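Local coordinates for ulvan Lyase-PL25 (Pseudoalteromonas sp. PLSV, PDB 5UAM), which cleaves ulvan, the sulfated cell-wall polysaccharide of green seaweeds, as a member of polysaccharide lyase family 25, at residues A[262-267]-A[292-297]. Numbering follows the deposited sequence. Where two conformers were deposited one is given.
With EDO (1,2-ethanediol), chain L.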
ATOM      1  N   TYR A 262      -5.870 -13.335  -5.547  1.00 14.34           N
ATOM      2  CA  TYR A 262      -6.747 -13.213  -6.693  1.00 14.90           C
ATOM      3  C   TYR A 262      -6.297 -12.015  -7.522  1.00 13.78           C
ATOM      4  O   TYR A 262      -5.579 -11.132  -7.034  1.00 13.07           O
ATOM      5  CB  TYR A 262      -8.169 -12.936  -6.227  1.00 15.94           C
ATOM      6  CG  TYR A 262      -8.798 -13.936  -5.271  1.00 15.68           C
ATOM      7  CD1 TYR A 262      -8.494 -13.924  -3.917  1.00 14.74           C
ATOM      8  CD2 TYR A 262      -9.741 -14.831  -5.718  1.00 16.00           C
ATOM      9  CE1 TYR A 262      -9.092 -14.802  -3.047  1.00 15.94           C
ATOM     10  CE2 TYR A 262     -10.357 -15.711  -4.853  1.00 18.97           C
ATOM     11  CZ  TYR A 262     -10.042 -15.673  -3.513  1.00 16.99           C
ATOM     12  OH  TYR A 262     -10.641 -16.552  -2.629  1.00 22.15           O
ATOM     13  N   PHE A 263      -6.777 -11.961  -8.770  1.00 14.19           N
ATOM     14  CA  PHE A 263      -6.402 -10.912  -9.716  1.00 13.85           C
ATOM     15  C   PHE A 263      -7.566 -10.548 -10.632  1.00 13.00           C
ATOM     16  O   PHE A 263      -8.235 -11.425 -11.163  1.00 14.46           O
ATOM     17  CB  PHE A 263      -5.245 -11.377 -10.608  1.00 13.83           C
ATOM     18  CG  PHE A 263      -4.825 -10.359 -11.614  1.00 14.73           C
ATOM     19  CD1 PHE A 263      -3.919  -9.370 -11.278  1.00 14.28           C
ATOM     20  CD2 PHE A 263      -5.377 -10.354 -12.888  1.00 15.85           C
ATOM     21  CE1 PHE A 263      -3.575  -8.403 -12.207  1.00 16.11           C
ATOM     22  CE2 PHE A 263      -5.033  -9.387 -13.783  1.00 15.17           C
ATOM     23  CZ  PHE A 263      -4.135  -8.420 -13.449  1.00 15.89           C
ATOM     24  N   MET A 264      -7.764  -9.250 -10.860  1.00 14.58           N
ATOM     25  CA  MET A 264      -8.677  -8.812 -11.900  1.00 15.50           C
ATOM     26  C   MET A 264      -8.246  -7.448 -12.421  1.00 12.92           C
ATOM     27  O   MET A 264      -7.411  -6.769 -11.823  1.00 13.81           O
ATOM     28  CB  MET A 264     -10.135  -8.812 -11.412  1.00 15.76           C
ATOM     29  CG  MET A 264     -10.415  -7.881 -10.267  1.00 14.17           C
ATOM     30  SD  MET A 264     -11.998  -8.381  -9.541  1.00 16.81           S
ATOM     31  CE  MET A 264     -12.197  -7.153  -8.246  1.00 16.88           C
ATOM     32  N   SER A 265      -8.861  -7.046 -13.531  1.00 15.03           N
ATOM     33  CA  SER A 265      -8.521  -5.824 -14.244  0.62 14.95           C
ATOM     34  C   SER A 265      -9.780  -4.985 -14.448  1.00 16.37           C
ATOM     35  O   SER A 265     -10.872  -5.519 -14.611  1.00 17.66           O
ATOM     36  CB  SER A 265      -7.902  -6.201 -15.599  0.62 21.51           C
ATOM     37  OG  SER A 265      -7.382  -5.092 -16.306  0.62 23.12           O
ATOM     38  N   PHE A 266      -9.602  -3.666 -14.459  1.00 15.84           N
ATOM     39  CA  PHE A 266     -10.657  -2.668 -14.583  1.00 16.84           C
ATOM     40  C   PHE A 266     -10.312  -1.805 -15.787  1.00 16.38           C
ATOM     41  O   PHE A 266      -9.298  -1.103 -15.784  1.00 15.49           O
ATOM     42  CB  PHE A 266     -10.665  -1.857 -13.283  1.00 15.87           C
ATOM     43  CG  PHE A 266     -11.535  -0.617 -13.271  1.00 15.63           C
ATOM     44  CD1 PHE A 266     -12.654  -0.454 -14.074  1.00 18.33           C
ATOM     45  CD2 PHE A 266     -11.200   0.396 -12.401  1.00 16.34           C
ATOM     46  CE1 PHE A 266     -13.427   0.720 -13.988  1.00 20.25           C
ATOM     47  CE2 PHE A 266     -11.961   1.558 -12.313  1.00 17.87           C
ATOM     48  CZ  PHE A 266     -13.050   1.726 -13.095  1.00 18.59           C
ATOM     49  N   ASN A 267     -11.139  -1.862 -16.821  1.00 17.30           N
ATOM     50  CA  ASN A 267     -10.976  -0.993 -17.976  1.00 17.08           C
ATOM     51  C   ASN A 267     -11.684   0.321 -17.666  1.00 20.67           C
ATOM     52  O   ASN A 267     -12.913   0.369 -17.592  1.00 21.20           O
ATOM     53  CB  ASN A 267     -11.552  -1.662 -19.217  1.00 19.24           C
ATOM     54  CG  ASN A 267     -11.387  -0.822 -20.468  1.00 24.79           C
ATOM     55  OD1 ASN A 267     -11.527   0.403 -20.450  1.00 23.05           O
ATOM     56  ND2 ASN A 267     -11.109  -1.491 -21.578  1.00 30.08           N
ATOM     57  N   GLU A 292     -14.172 -18.856  -8.642  1.00 20.07           N
ATOM     58  CA  GLU A 292     -14.400 -19.448  -9.951  1.00 22.11           C
ATOM     59  C   GLU A 292     -13.581 -18.776 -11.047  1.00 23.54           C
ATOM     60  O   GLU A 292     -13.129 -19.459 -11.976  1.00 24.30           O
ATOM     61  CB  GLU A 292     -15.893 -19.353 -10.282  1.00 26.68           C
ATOM     62  CG  GLU A 292     -16.298 -19.847 -11.680  1.00 28.70           C
ATOM     63  CD  GLU A 292     -16.299 -21.359 -11.799  1.00 43.79           C
ATOM     64  OE1 GLU A 292     -16.160 -22.042 -10.758  1.00 37.61           O
ATOM     65  OE2 GLU A 292     -16.447 -21.853 -12.939  1.00 36.54           O
ATOM     66  N   LYS A 293     -13.376 -17.455 -10.965  1.00 19.67           N
ATOM     67  CA  LYS A 293     -12.918 -16.677 -12.115  1.00 20.22           C
ATOM     68  C   LYS A 293     -11.638 -15.887 -11.906  1.00 17.22           C
ATOM     69  O   LYS A 293     -10.936 -15.625 -12.894  1.00 20.68           O
ATOM     70  CB  LYS A 293     -13.996 -15.676 -12.557  1.00 20.95           C
ATOM     71  CG  LYS A 293     -15.286 -16.295 -13.054  1.00 23.76           C
ATOM     72  CD  LYS A 293     -15.076 -17.095 -14.328  1.00 30.49           C
ATOM     73  CE  LYS A 293     -16.372 -17.691 -14.833  1.00 35.17           C
ATOM     74  NZ  LYS A 293     -16.101 -18.613 -15.978  1.00 37.46           N
ATOM     75  N   THR A 294     -11.301 -15.484 -10.682  1.00 17.04           N
ATOM     76  CA  THR A 294     -10.163 -14.594 -10.484  1.00 15.34           C
ATOM     77  C   THR A 294      -9.065 -15.155  -9.589  1.00 15.93           C
ATOM     78  O   THR A 294      -8.046 -14.483  -9.397  1.00 15.62           O
ATOM     79  CB  THR A 294     -10.607 -13.243  -9.900  1.00 15.02           C
ATOM     80  OG1 THR A 294     -11.160 -13.441  -8.590  1.00 16.33           O
ATOM     81  CG2 THR A 294     -11.629 -12.581 -10.798  1.00 16.84           C
ATOM     82  N   MET A 295      -9.228 -16.339  -9.015  1.00 17.84           N
ATOM     83  CA  MET A 295      -8.157 -16.918  -8.205  1.00 16.62           C
ATOM     84  C   MET A 295      -6.868 -16.990  -9.007  1.00 15.77           C
ATOM     85  O   MET A 295      -6.851 -17.461 -10.150  1.00 18.22           O
ATOM     86  CB  MET A 295      -8.551 -18.326  -7.762  1.00 19.51           C
ATOM     87  CG  MET A 295      -7.504 -19.046  -6.935  1.00 22.44           C
ATOM     88  SD  MET A 295      -7.299 -18.309  -5.321  1.00 24.91           S
ATOM     89  CE  MET A 295      -8.829 -18.810  -4.501  1.00 28.40           C
ATOM     90  N   ALA A 296      -5.780 -16.541  -8.393  1.00 16.40           N
ATOM     91  CA  ALA A 296      -4.455 -16.639  -8.987  1.00 15.93           C
ATOM     92  C   ALA A 296      -3.579 -17.681  -8.323  1.00 19.12           C
ATOM     93  O   ALA A 296      -2.906 -18.438  -9.021  1.00 20.53           O
ATOM     94  CB  ALA A 296      -3.744 -15.286  -8.923  1.00 15.43           C
ATOM     95  N   MET A 297      -3.579 -17.776  -6.996  1.00 16.86           N
ATOM     96  CA  MET A 297      -2.834 -18.841  -6.334  1.00 16.65           C
ATOM     97  C   MET A 297      -3.455 -19.114  -4.974  1.00 16.52           C
ATOM     98  O   MET A 297      -3.575 -18.200  -4.148  1.00 16.19           O
ATOM     99  CB  MET A 297      -1.367 -18.427  -6.171  1.00 21.27           C
ATOM    100  CG  MET A 297      -0.477 -19.571  -5.708  1.00 22.27           C
ATOM    101  SD  MET A 297      -0.409 -20.942  -6.886  1.00 25.95           S
ATOM    102  CE  MET A 297       0.374 -20.204  -8.331  1.00 23.77           C
TER
HETATM  103  C1  EDO L 510      -9.549 -19.380 -11.160  1.00 47.20           C
HETATM  104  O1  EDO L 510      -8.125 -19.591 -11.312  1.00 37.53           O
HETATM  105  C2  EDO L 510     -10.260 -20.695 -10.885  1.00 43.51           C
HETATM  106  O2  EDO L 510      -9.902 -21.158  -9.579  1.00 45.13           O
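The ring of Y262 carries M295 SD over one face, 4.2 Å from the ring centroid and only 16° off the ring normal, so the pair qualifies as a Met-aromatic contact. The sulfur is displaced toward the rim, on the CE2 side. The M295 chain leaves its backbone pointing away from Y262 and doubles back by bending at chi2 (69°) and chi3 (72°), which sets CE 3.4 Å from Y262 OH. T294 OG1 meets this ring obliquely, 3.5 Å from Y262 CD2; this hydroxyl is hydrogen-bonded to Y237 OH and to A290 O in the helix. The Y237 ring also meets that of Y262, their planes nearly parallel, while Y262 OH is hydrogen-bonded to D291 OD1. Replacing Y262 with an alanine would probably leave M295 SD without its aromatic face and D291 without its phenolic partner. In the backbone, F263 N donates to T294 O at 2.9 Å. T294 O also lies 3.3 Å from Y262 CA, a CA-H...O contact. Farther along, T294 CG2 packs against M264 CB at 4.1 Å. A molecule of 1,2-ethanediol, probably from the crystallisation liquor, donates from O1 to M295 O at 2.7 Å and is also hydrogen-bonded to D291 O in helix 287-293. Y262 and M295 form an antiparallel non-hydrogen-bonded pair, CA to CA 4.2 Å, and next to it A296 and M297 both face V261, a classic beta bulge. The contact thus joins strand 258-267, which pairs on its other side with 232-243, to the short strand 295-297 following helix 287-293, an irregular edge added to an antiparallel sheet of this beta-propeller.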